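Local coordinates for glycosyl hydrolases family 2, sugar binding domain protein (PDB 6D1P) that probably hydrolyses O-glycosidic bonds of beta-glucuronides, as a family 2 glycoside hydrolase (beta-glucuronidase) from the human gut microbe Bacteroides uniformis, at residues E210-E215 / Q219-I224; Y552-F557 / Y610-S615; W559-Q564 / Q614-S619. All coordinates share one frame; numbering follows the deposited sequence.

Contact 1 (E210-E215 / Q219-I224); sequences EATTDE and QGSISI
Ser221 O is gripped by Thr212 through two groups of unequal strength. Thr212 N donates to Ser221 O at 2.8 Å, while Thr212 OG1 adds only a weak bond to the same oxygen, at 3.5 Å. The same oxygen takes a CA-H...O contact from Ala211 CA. Thr212 N and Ser221 N, each bonded to the other residue's carbonyl oxygen, define an antiparallel hydrogen-bonded pair. Glu210 and Ser223 form the next such pair, where the N-H of Glu210 meets Ser223 O at 2.9 Å almost straight (176°). The non-hydrogen-bonded pair Ala211-Ile222 lies between them.

Near the turn, side chains take over the bonding. Thr213 OG1 donates to Gln219 O at 2.8 Å; its chi1 of -169° sets the hydroxyl anti to the backbone N, from where it points across to the neighbouring strand. With a valine here the Gln219 carbonyl would probably lose this donor, and the strand end would be less firmly tied. Asp214 OD1 accepts from Gln219 N at 3.0 Å, nearly along its C-O axis, and OD2 takes the N-H of Lys216, so one carboxylate holds both the turn and the start of strand 219-229. Glu210 instead sends its carboxylate to Arg208 of its own strand.

Ala211 and Ile222 share a face that rests on Phe303 of strand 295-303, in the second sheet of this immunoglobulin-like beta-sandwich. The chemistry thus divides: backbone bonds zip the hairpin, apolar groups turn inward, and polar side chains close its partly exposed end.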
loop_
_atom_site.group_PDB
_atom_site.type_symbol
_atom_site.label_atom_id
_atom_site.label_comp_id
_atom_site.label_asym_id
_atom_site.label_seq_id
_atom_site.Cartn_x
_atom_site.Cartn_y
_atom_site.Cartn_z
ATOM N N GLU A 210 40.760 -18.932 15.734
ATOM C CA GLU A 210 40.474 -20.360 15.669
ATOM C C GLU A 210 41.055 -21.029 16.912
ATOM O O GLU A 210 42.260 -21.280 16.999
ATOM C CB GLU A 210 41.037 -20.970 14.400
ATOM C CG GLU A 210 40.530 -20.326 13.117
ATOM C CD GLU A 210 40.866 -21.172 11.899
ATOM O OE1 GLU A 210 41.170 -22.374 12.074
ATOM O OE2 GLU A 210 40.831 -20.643 10.775
ATOM N N ALA A 211 40.193 -21.294 17.879
ATOM C CA ALA A 211 40.556 -22.076 19.040
ATOM C C ALA A 211 40.318 -23.543 18.718
ATOM O O ALA A 211 39.235 -23.912 18.253
ATOM C CB ALA A 211 39.741 -21.651 20.261
ATOM N N THR A 212 41.333 -24.371 18.964
ATOM C CA THR A 212 41.290 -25.798 18.685
ATOM C C THR A 212 41.656 -26.566 19.952
ATOM O O THR A 212 42.539 -26.149 20.712
ATOM C CB THR A 212 42.244 -26.150 17.525
ATOM O OG1 THR A 212 43.578 -25.770 17.876
ATOM C CG2 THR A 212 41.870 -25.369 16.284
ATOM N N THR A 213 40.957 -27.674 20.190
ATOM C CA THR A 213 41.222 -28.493 21.360
ATOM C C THR A 213 40.924 -29.945 21.021
ATOM O O THR A 213 40.110 -30.249 20.145
ATOM C CB THR A 213 40.394 -28.039 22.573
ATOM O OG1 THR A 213 40.862 -28.703 23.758
ATOM C CG2 THR A 213 38.931 -28.383 22.373
ATOM N N ASP A 214 41.592 -30.844 21.728
ATOM C CA ASP A 214 41.339 -32.253 21.504
ATOM C C ASP A 214 40.052 -32.671 22.207
ATOM O O ASP A 214 39.519 -31.966 23.068
ATOM C CB ASP A 214 42.501 -33.086 22.020
ATOM C CG ASP A 214 42.679 -32.919 23.496
ATOM O OD1 ASP A 214 43.358 -31.949 23.903
ATOM O OD2 ASP A 214 42.067 -33.710 24.247
ATOM N N GLU A 215 39.575 -33.863 21.866
ATOM C CA GLU A 215 38.285 -34.336 22.345
ATOM C C GLU A 215 38.249 -34.637 23.844
ATOM O O GLU A 215 37.207 -35.093 24.338
ATOM C CB GLU A 215 37.883 -35.588 21.576
ATOM C CG GLU A 215 38.740 -36.794 21.903
ATOM C CD GLU A 215 38.103 -38.079 21.451
ATOM O OE1 GLU A 215 37.852 -38.241 20.239
ATOM O OE2 GLU A 215 37.836 -38.928 22.317
ATOM N N GLN A 219 44.984 -30.124 25.660
ATOM C CA GLN A 219 45.633 -28.896 25.228
ATOM C C GLN A 219 44.685 -28.038 24.402
ATOM O O GLN A 219 43.629 -28.472 23.939
ATOM C CB GLN A 219 46.900 -29.178 24.420
ATOM C CG GLN A 219 48.117 -29.394 25.273
ATOM C CD GLN A 219 48.914 -30.555 24.756
ATOM O OE1 GLN A 219 48.697 -30.986 23.624
ATOM N NE2 GLN A 219 49.821 -31.088 25.572
ATOM N N GLY A 220 45.101 -26.803 24.219
ATOM C CA GLY A 220 44.374 -25.883 23.381
ATOM C C GLY A 220 45.347 -25.075 22.560
ATOM O O GLY A 220 46.474 -24.795 22.977
ATOM N N SER A 221 44.896 -24.705 21.376
ATOM C CA SER A 221 45.669 -23.858 20.493
ATOM C C SER A 221 44.792 -22.699 20.035
ATOM O O SER A 221 43.593 -22.876 19.807
ATOM C CB SER A 221 46.181 -24.661 19.306
ATOM O OG SER A 221 47.378 -24.090 18.830
ATOM N N ILE A 222 45.386 -21.513 19.924
ATOM C CA ILE A 222 44.693 -20.314 19.470
ATOM C C ILE A 222 45.489 -19.762 18.304
ATOM O O ILE A 222 46.524 -19.124 18.504
ATOM C CB ILE A 222 44.552 -19.255 20.569
ATOM C CG1 ILE A 222 43.980 -19.863 21.850
ATOM C CG2 ILE A 222 43.670 -18.100 20.082
ATOM C CD1 ILE A 222 44.009 -18.914 23.036
ATOM N N SER A 223 45.009 -19.973 17.089
ATOM C CA SER A 223 45.574 -19.296 15.934
ATOM C C SER A 223 44.783 -18.014 15.696
ATOM O O SER A 223 43.550 -18.034 15.692
ATOM C CB SER A 223 45.547 -20.207 14.708
ATOM O OG SER A 223 45.829 -19.472 13.533
ATOM N N ILE A 224 45.488 -16.898 15.530
ATOM C CA ILE A 224 44.859 -15.590 15.391
ATOM C C ILE A 224 45.423 -14.898 14.160
ATOM O O ILE A 224 46.632 -14.653 14.081
ATOM C CB ILE A 224 45.062 -14.719 16.639
ATOM C CG1 ILE A 224 44.348 -15.349 17.822
ATOM C CG2 ILE A 224 44.521 -13.331 16.414
ATOM C CD1 ILE A 224 44.364 -14.484 19.043
#

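Contact 2 (Y552-F557 / Y610-S615); sequences YIIRLF and YYVFQS
The rotation of Val612 decides how it meets helix 550-564: CG1 stands anti to the backbone N (chi1 176°) and CG2 anti to the carbonyl carbon, which splits the isopropyl group between two partners on the other helix. Its CG2 touches Ile554 CG2 at 3.8 Å and Ile554 CG1 at 3.9 Å. Val612 CG1 lies 4.0 Å from Phe557 CB. The valine therefore sits against the side chains of residues three apart, one helical turn of helix 550-564.

The second part of the interface is aromatic. Both Phe557 and Phe613 carry CG beside the backbone N, and their rings meet obliquely, with centroids 4.8 Å apart and planes inclined at 55°. Phe613 CE2 lies over one face of the Phe557 ring, displaced toward its rim, and comes within 3.4 Å of Phe557 CD1; Phe613 CZ is 3.5 Å from the same atom. All four residues are buried, and what joins them is entirely apolar. Inside the second helix, Ser615 OG returns a bond to Val612 O at 2.8 Å, so the hydroxyl is satisfied by its own helix.

The two helix segments run nearly parallel, 18° apart, with axes 9.6 Å from each other at closest approach. Both belong to the TIM-barrel domain. Tyr646 of strand 641-647 touches Ile554, Val612 and Ser615, bringing the following beta domain against this interface. Elsewhere Phe613 stacks on Phe575 and touches Met356, which places the pair next to the residue following barrel strand 572-574 and against helix 343-356.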
loop_
_atom_site.group_PDB
_atom_site.type_symbol
_atom_site.label_atom_id
_atom_site.label_comp_id
_atom_site.label_asym_id
_atom_site.label_seq_id
_atom_site.Cartn_x
_atom_site.Cartn_y
_atom_site.Cartn_z
ATOM N N TYR A 552 -3.621 -32.524 20.480
ATOM C CA TYR A 552 -2.933 -33.417 19.575
ATOM C C TYR A 552 -1.432 -33.178 19.624
ATOM O O TYR A 552 -0.647 -34.119 19.808
ATOM C CB TYR A 552 -3.463 -33.272 18.152
ATOM C CG TYR A 552 -2.650 -34.116 17.218
ATOM C CD1 TYR A 552 -2.788 -35.509 17.203
ATOM C CD2 TYR A 552 -1.687 -33.541 16.398
ATOM C CE1 TYR A 552 -2.003 -36.301 16.352
ATOM C CE2 TYR A 552 -0.902 -34.325 15.553
ATOM C CZ TYR A 552 -1.069 -35.701 15.528
ATOM O OH TYR A 552 -0.282 -36.456 14.689
ATOM N N ILE A 553 -1.009 -31.921 19.499
ATOM C CA ILE A 553 0.420 -31.696 19.321
ATOM C C ILE A 553 1.190 -32.046 20.586
ATOM O O ILE A 553 2.370 -32.403 20.518
ATOM C CB ILE A 553 0.703 -30.255 18.865
ATOM C CG1 ILE A 553 1.983 -30.232 18.018
ATOM C CG2 ILE A 553 0.839 -29.310 20.054
ATOM C CD1 ILE A 553 1.841 -30.937 16.681
ATOM N N ILE A 554 0.549 -31.948 21.750
ATOM C CA ILE A 554 1.227 -32.274 23.001
ATOM C C ILE A 554 1.613 -33.750 23.024
ATOM O O ILE A 554 2.745 -34.116 23.361
ATOM C CB ILE A 554 0.318 -31.880 24.182
ATOM C CG1 ILE A 554 0.526 -30.392 24.498
ATOM C CG2 ILE A 554 0.542 -32.775 25.395
ATOM C CD1 ILE A 554 -0.626 -29.759 25.203
ATOM N N ARG A 555 0.684 -34.610 22.609
ATOM C CA ARG A 555 0.963 -36.025 22.465
ATOM C C ARG A 555 2.046 -36.278 21.427
ATOM O O ARG A 555 2.894 -37.161 21.612
ATOM C CB ARG A 555 -0.322 -36.753 22.091
ATOM C CG ARG A 555 -1.328 -36.830 23.238
ATOM C CD ARG A 555 -2.667 -37.305 22.735
ATOM N NE ARG A 555 -3.551 -37.701 23.821
ATOM C CZ ARG A 555 -4.150 -36.849 24.652
ATOM N NH1 ARG A 555 -3.953 -35.537 24.533
ATOM N NH2 ARG A 555 -4.948 -37.307 25.604
ATOM N N LEU A 556 2.033 -35.519 20.322
ATOM C CA LEU A 556 3.034 -35.731 19.277
ATOM C C LEU A 556 4.417 -35.360 19.776
ATOM O O LEU A 556 5.385 -36.093 19.531
ATOM C CB LEU A 556 2.689 -34.933 18.012
ATOM C CG LEU A 556 3.592 -35.052 16.760
ATOM C CD1 LEU A 556 2.809 -34.669 15.499
ATOM C CD2 LEU A 556 4.864 -34.192 16.843
ATOM N N PHE A 557 4.533 -34.221 20.470
ATOM C CA PHE A 557 5.820 -33.840 21.042
ATOM C C PHE A 557 6.260 -34.858 22.091
ATOM O O PHE A 557 7.425 -35.273 22.128
ATOM C CB PHE A 557 5.735 -32.452 21.681
ATOM C CG PHE A 557 5.564 -31.314 20.705
ATOM C CD1 PHE A 557 6.313 -31.244 19.544
ATOM C CD2 PHE A 557 4.663 -30.284 20.988
ATOM C CE1 PHE A 557 6.164 -30.173 18.655
ATOM C CE2 PHE A 557 4.499 -29.214 20.127
ATOM C CZ PHE A 557 5.246 -29.150 18.950
ATOM N N TYR A 610 4.992 -25.849 25.320
ATOM C CA TYR A 610 6.294 -25.393 25.802
ATOM C C TYR A 610 6.741 -26.186 27.037
ATOM O O TYR A 610 7.941 -26.408 27.227
ATOM C CB TYR A 610 6.237 -23.890 26.109
ATOM C CG TYR A 610 7.494 -23.303 26.757
ATOM C CD1 TYR A 610 7.648 -23.287 28.152
ATOM C CD2 TYR A 610 8.512 -22.741 25.983
ATOM C CE1 TYR A 610 8.796 -22.735 28.753
ATOM C CE2 TYR A 610 9.665 -22.199 26.574
ATOM C CZ TYR A 610 9.799 -22.203 27.965
ATOM O OH TYR A 610 10.929 -21.662 28.551
ATOM N N TYR A 611 5.788 -26.630 27.869
ATOM C CA TYR A 611 6.092 -27.356 29.103
ATOM C C TYR A 611 6.338 -28.832 28.846
ATOM O O TYR A 611 7.061 -29.480 29.615
ATOM C CB TYR A 611 4.949 -27.168 30.107
ATOM C CG TYR A 611 4.706 -25.691 30.342
ATOM C CD1 TYR A 611 5.584 -24.960 31.132
ATOM C CD2 TYR A 611 3.655 -25.013 29.721
ATOM C CE1 TYR A 611 5.418 -23.617 31.329
ATOM C CE2 TYR A 611 3.480 -23.634 29.919
ATOM C CZ TYR A 611 4.377 -22.954 30.722
ATOM O OH TYR A 611 4.283 -21.617 30.962
ATOM N N VAL A 612 5.746 -29.385 27.785
ATOM C CA VAL A 612 6.100 -30.740 27.392
ATOM C C VAL A 612 7.591 -30.823 27.120
ATOM O O VAL A 612 8.289 -31.678 27.678
ATOM C CB VAL A 612 5.277 -31.184 26.177
ATOM C CG1 VAL A 612 5.737 -32.542 25.726
ATOM C CG2 VAL A 612 3.796 -31.187 26.537
ATOM N N PHE A 613 8.112 -29.898 26.306
ATOM C CA PHE A 613 9.556 -29.865 26.058
ATOM C C PHE A 613 10.325 -29.593 27.339
ATOM O O PHE A 613 11.363 -30.221 27.595
ATOM C CB PHE A 613 9.918 -28.810 25.002
ATOM C CG PHE A 613 9.694 -29.271 23.577
ATOM C CD1 PHE A 613 10.616 -30.095 22.946
ATOM C CD2 PHE A 613 8.552 -28.903 22.884
ATOM C CE1 PHE A 613 10.409 -30.546 21.669
ATOM C CE2 PHE A 613 8.340 -29.342 21.576
ATOM C CZ PHE A 613 9.269 -30.166 20.971
ATOM N N GLN A 614 9.846 -28.646 28.150
ATOM C CA GLN A 614 10.598 -28.263 29.336
ATOM C C GLN A 614 10.702 -29.436 30.300
ATOM O O GLN A 614 11.775 -29.699 30.857
ATOM C CB GLN A 614 9.949 -27.062 30.017
ATOM C CG GLN A 614 10.801 -26.404 31.110
ATOM C CD GLN A 614 10.159 -25.125 31.651
ATOM O OE1 GLN A 614 8.998 -25.129 32.078
ATOM N NE2 GLN A 614 10.911 -24.021 31.612
ATOM N N SER A 615 9.612 -30.187 30.454
ATOM C CA SER A 615 9.609 -31.308 31.375
ATOM C C SER A 615 10.595 -32.393 30.957
ATOM O O SER A 615 11.054 -33.151 31.814
ATOM C CB SER A 615 8.204 -31.891 31.480
ATOM O OG SER A 615 7.837 -32.519 30.277
#

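Contact 3 (W559-Q564 / Q614-S619); sequences WHLKEQ and QSYWSS
Leu561, Tyr616 and Trp617 carry this contact, with one leucine serving two aromatic rings. Leu561 CB stands 3.7 Å from the centroid of the Tyr616 ring and only 6° off its normal, a CH-pi contact almost exactly over the centre of the face. The branches beyond then diverge. Leu561 CD1 stays with the tyrosine, 3.6 Å from Tyr616 CD2, whereas Leu561 CD2 goes to the indole, 3.6 Å from Trp617 CZ2 and 3.3 Å from Trp617 NE1. With chi1 at -71°, Leu561 CG stands anti to its carbonyl carbon, and the fork at CG parts the methyls between the two rings. The leucine and tryptophan side chains cross at about a right angle.

The indole N-H is used elsewhere: Trp617 NE1 donates to a water at 3.0 Å, and that water donates in turn to Gln564 OE1. A single water thus ties the tryptophan to Gln564, in the C-terminal part of helix 550-564, beside the apolar contact. The phenol has its own fixed end. Tyr616 OH bonds to Asp558, one helical turn before Lys562, and Lys562 CB packs 3.3 Å from Tyr616 OH. Beyond CB the lysine chain turns away from the phenol, its CE lying over a face of the Trp559 ring, and its NZ forms a salt bridge with Glu563 OE2, the hydrogen bond in it being weak.

Here helix 609-617 is ending: the backbone turns out of the helix at Ser618, so both rings belong to the last turn. Arg666, just after strand 659-665, makes a cation-pi contact with Tyr616, and Gln669 bonds to Lys562 O. On another side, Gln564 NE2 bonds to Ser573 of barrel strand 572-574. The helix pair thus belongs to the TIM-barrel domain, on a side where residues of the following beta domain meet it.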
loop_
_atom_site.group_PDB
_atom_site.type_symbol
_atom_site.label_atom_id
_atom_site.label_comp_id
_atom_site.label_asym_id
_atom_site.label_seq_id
_atom_site.Cartn_x
_atom_site.Cartn_y
_atom_site.Cartn_z
ATOM N N TRP A 559 5.483 -38.108 22.485
ATOM C CA TRP A 559 5.972 -39.315 21.825
ATOM C C TRP A 559 7.391 -39.136 21.280
ATOM O O TRP A 559 8.307 -39.886 21.643
ATOM C CB TRP A 559 5.027 -39.723 20.700
ATOM C CG TRP A 559 5.393 -41.062 20.214
ATOM C CD1 TRP A 559 6.361 -41.370 19.287
ATOM C CD2 TRP A 559 4.873 -42.315 20.684
ATOM N NE1 TRP A 559 6.445 -42.733 19.129
ATOM C CE2 TRP A 559 5.548 -43.340 19.974
ATOM C CE3 TRP A 559 3.890 -42.671 21.626
ATOM C CZ2 TRP A 559 5.265 -44.706 20.172
ATOM C CZ3 TRP A 559 3.611 -44.034 21.820
ATOM C CH2 TRP A 559 4.302 -45.029 21.101
ATOM N N HIS A 560 7.587 -38.152 20.392
ATOM C CA HIS A 560 8.914 -37.934 19.820
ATOM C C HIS A 560 9.975 -37.869 20.905
ATOM O O HIS A 560 11.033 -38.505 20.794
ATOM C CB HIS A 560 8.950 -36.643 18.997
ATOM C CG HIS A 560 8.412 -36.776 17.606
ATOM N ND1 HIS A 560 7.065 -36.822 17.326
ATOM C CD2 HIS A 560 9.046 -36.841 16.412
ATOM C CE1 HIS A 560 6.889 -36.923 16.020
ATOM N NE2 HIS A 560 8.077 -36.940 15.442
ATOM N N LEU A 561 9.705 -37.100 21.968
ATOM C CA LEU A 561 10.717 -36.882 23.001
ATOM C C LEU A 561 11.027 -38.168 23.762
ATOM O O LEU A 561 12.187 -38.429 24.116
ATOM C CB LEU A 561 10.259 -35.787 23.962
ATOM C CG LEU A 561 10.260 -34.366 23.375
ATOM C CD1 LEU A 561 9.599 -33.384 24.320
ATOM C CD2 LEU A 561 11.677 -33.924 23.070
ATOM N N LYS A 562 10.012 -38.981 24.037
ATOM C CA LYS A 562 10.305 -40.204 24.762
ATOM C C LYS A 562 10.981 -41.221 23.855
ATOM O O LYS A 562 11.780 -42.029 24.338
ATOM C CB LYS A 562 9.047 -40.771 25.421
ATOM C CG LYS A 562 7.994 -41.318 24.506
ATOM C CD LYS A 562 8.017 -42.840 24.457
ATOM C CE LYS A 562 6.770 -43.355 23.744
ATOM N NZ LYS A 562 6.777 -44.842 23.587
ATOM N N GLU A 563 10.738 -41.154 22.540
ATOM C CA GLU A 563 11.459 -42.038 21.630
ATOM C C GLU A 563 12.934 -41.674 21.562
ATOM O O GLU A 563 13.797 -42.563 21.502
ATOM C CB GLU A 563 10.828 -42.009 20.243
ATOM C CG GLU A 563 9.405 -42.558 20.220
ATOM C CD GLU A 563 9.317 -44.028 20.619
ATOM O OE1 GLU A 563 9.087 -44.872 19.730
ATOM O OE2 GLU A 563 9.471 -44.335 21.824
ATOM N N GLN A 564 13.253 -40.382 21.615
ATOM C CA GLN A 564 14.648 -39.990 21.471
ATOM C C GLN A 564 15.535 -40.544 22.580
ATOM O O GLN A 564 16.753 -40.627 22.391
ATOM C CB GLN A 564 14.760 -38.470 21.387
ATOM C CG GLN A 564 14.065 -37.965 20.127
ATOM C CD GLN A 564 14.328 -36.517 19.784
ATOM O OE1 GLN A 564 15.071 -35.816 20.462
ATOM N NE2 GLN A 564 13.714 -36.065 18.707
ATOM N N GLN A 614 9.846 -28.646 28.150
ATOM C CA GLN A 614 10.598 -28.263 29.336
ATOM C C GLN A 614 10.702 -29.436 30.300
ATOM O O GLN A 614 11.775 -29.699 30.857
ATOM C CB GLN A 614 9.949 -27.062 30.017
ATOM C CG GLN A 614 10.801 -26.404 31.110
ATOM C CD GLN A 614 10.159 -25.125 31.651
ATOM O OE1 GLN A 614 8.998 -25.129 32.078
ATOM N NE2 GLN A 614 10.911 -24.021 31.612
ATOM N N SER A 615 9.612 -30.187 30.454
ATOM C CA SER A 615 9.609 -31.308 31.375
ATOM C C SER A 615 10.595 -32.393 30.957
ATOM O O SER A 615 11.054 -33.151 31.814
ATOM C CB SER A 615 8.204 -31.891 31.480
ATOM O OG SER A 615 7.837 -32.519 30.277
ATOM N N TYR A 616 10.938 -32.472 29.667
ATOM C CA TYR A 616 11.882 -33.470 29.172
ATOM C C TYR A 616 13.310 -32.957 29.116
ATOM O O TYR A 616 14.251 -33.742 29.248
ATOM C CB TYR A 616 11.483 -33.926 27.767
ATOM C CG TYR A 616 10.525 -35.094 27.672
ATOM C CD1 TYR A 616 10.999 -36.400 27.641
ATOM C CD2 TYR A 616 9.153 -34.894 27.563
ATOM C CE1 TYR A 616 10.133 -37.481 27.531
ATOM C CE2 TYR A 616 8.276 -35.972 27.451
ATOM C CZ TYR A 616 8.779 -37.267 27.432
ATOM O OH TYR A 616 7.938 -38.357 27.311
ATOM N N TRP A 617 13.499 -31.658 28.936
ATOM C CA TRP A 617 14.813 -31.134 28.597
ATOM C C TRP A 617 15.442 -30.299 29.688
ATOM O O TRP A 617 16.672 -30.234 29.770
ATOM C CB TRP A 617 14.734 -30.277 27.318
ATOM C CG TRP A 617 14.562 -31.058 26.059
ATOM C CD1 TRP A 617 14.491 -32.425 25.932
ATOM C CD2 TRP A 617 14.473 -30.527 24.732
ATOM N NE1 TRP A 617 14.356 -32.771 24.604
ATOM C CE2 TRP A 617 14.343 -31.627 23.847
ATOM C CE3 TRP A 617 14.493 -29.230 24.201
ATOM C CZ2 TRP A 617 14.218 -31.464 22.465
ATOM C CZ3 TRP A 617 14.369 -29.071 22.808
ATOM C CH2 TRP A 617 14.236 -30.182 21.967
ATOM N N SER A 618 14.633 -29.619 30.487
ATOM C CA SER A 618 15.163 -28.706 31.486
ATOM C C SER A 618 15.673 -29.481 32.694
ATOM O O SER A 618 15.052 -30.458 33.125
ATOM C CB SER A 618 14.088 -27.719 31.928
ATOM O OG SER A 618 14.643 -26.769 32.810
ATOM N N SER A 619 16.809 -29.033 33.235
ATOM C CA SER A 619 17.295 -29.549 34.510
ATOM C C SER A 619 16.651 -28.858 35.708
ATOM O O SER A 619 16.789 -29.343 36.834
ATOM C CB SER A 619 18.823 -29.428 34.581
ATOM O OG SER A 619 19.288 -28.208 34.019
HETATM O O HOH W 1 15.405 -35.330 23.369
#

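Overall arrangement
Along the chain, contact 1 closes before contacts 2 and 3 open. It belongs to the immunoglobulin-like domain, as a beta hairpin of strands 203-213 and 219-229, with its centre about 39 Å from that of contact 2 and about 33 Å from that of contact 3. The latter two are successive levels of one interface between helices 550-564 and 609-617 of the TIM-barrel domain. Their centres lie about 8 Å apart, they share Gln614 and Ser615, and Phe613 CD1 meets Leu561 CD1 at 3.7 Å, making their apolar packing continuous. The set therefore samples two domains: a local hairpin in one, and a helix pair joining distant sequence in the other.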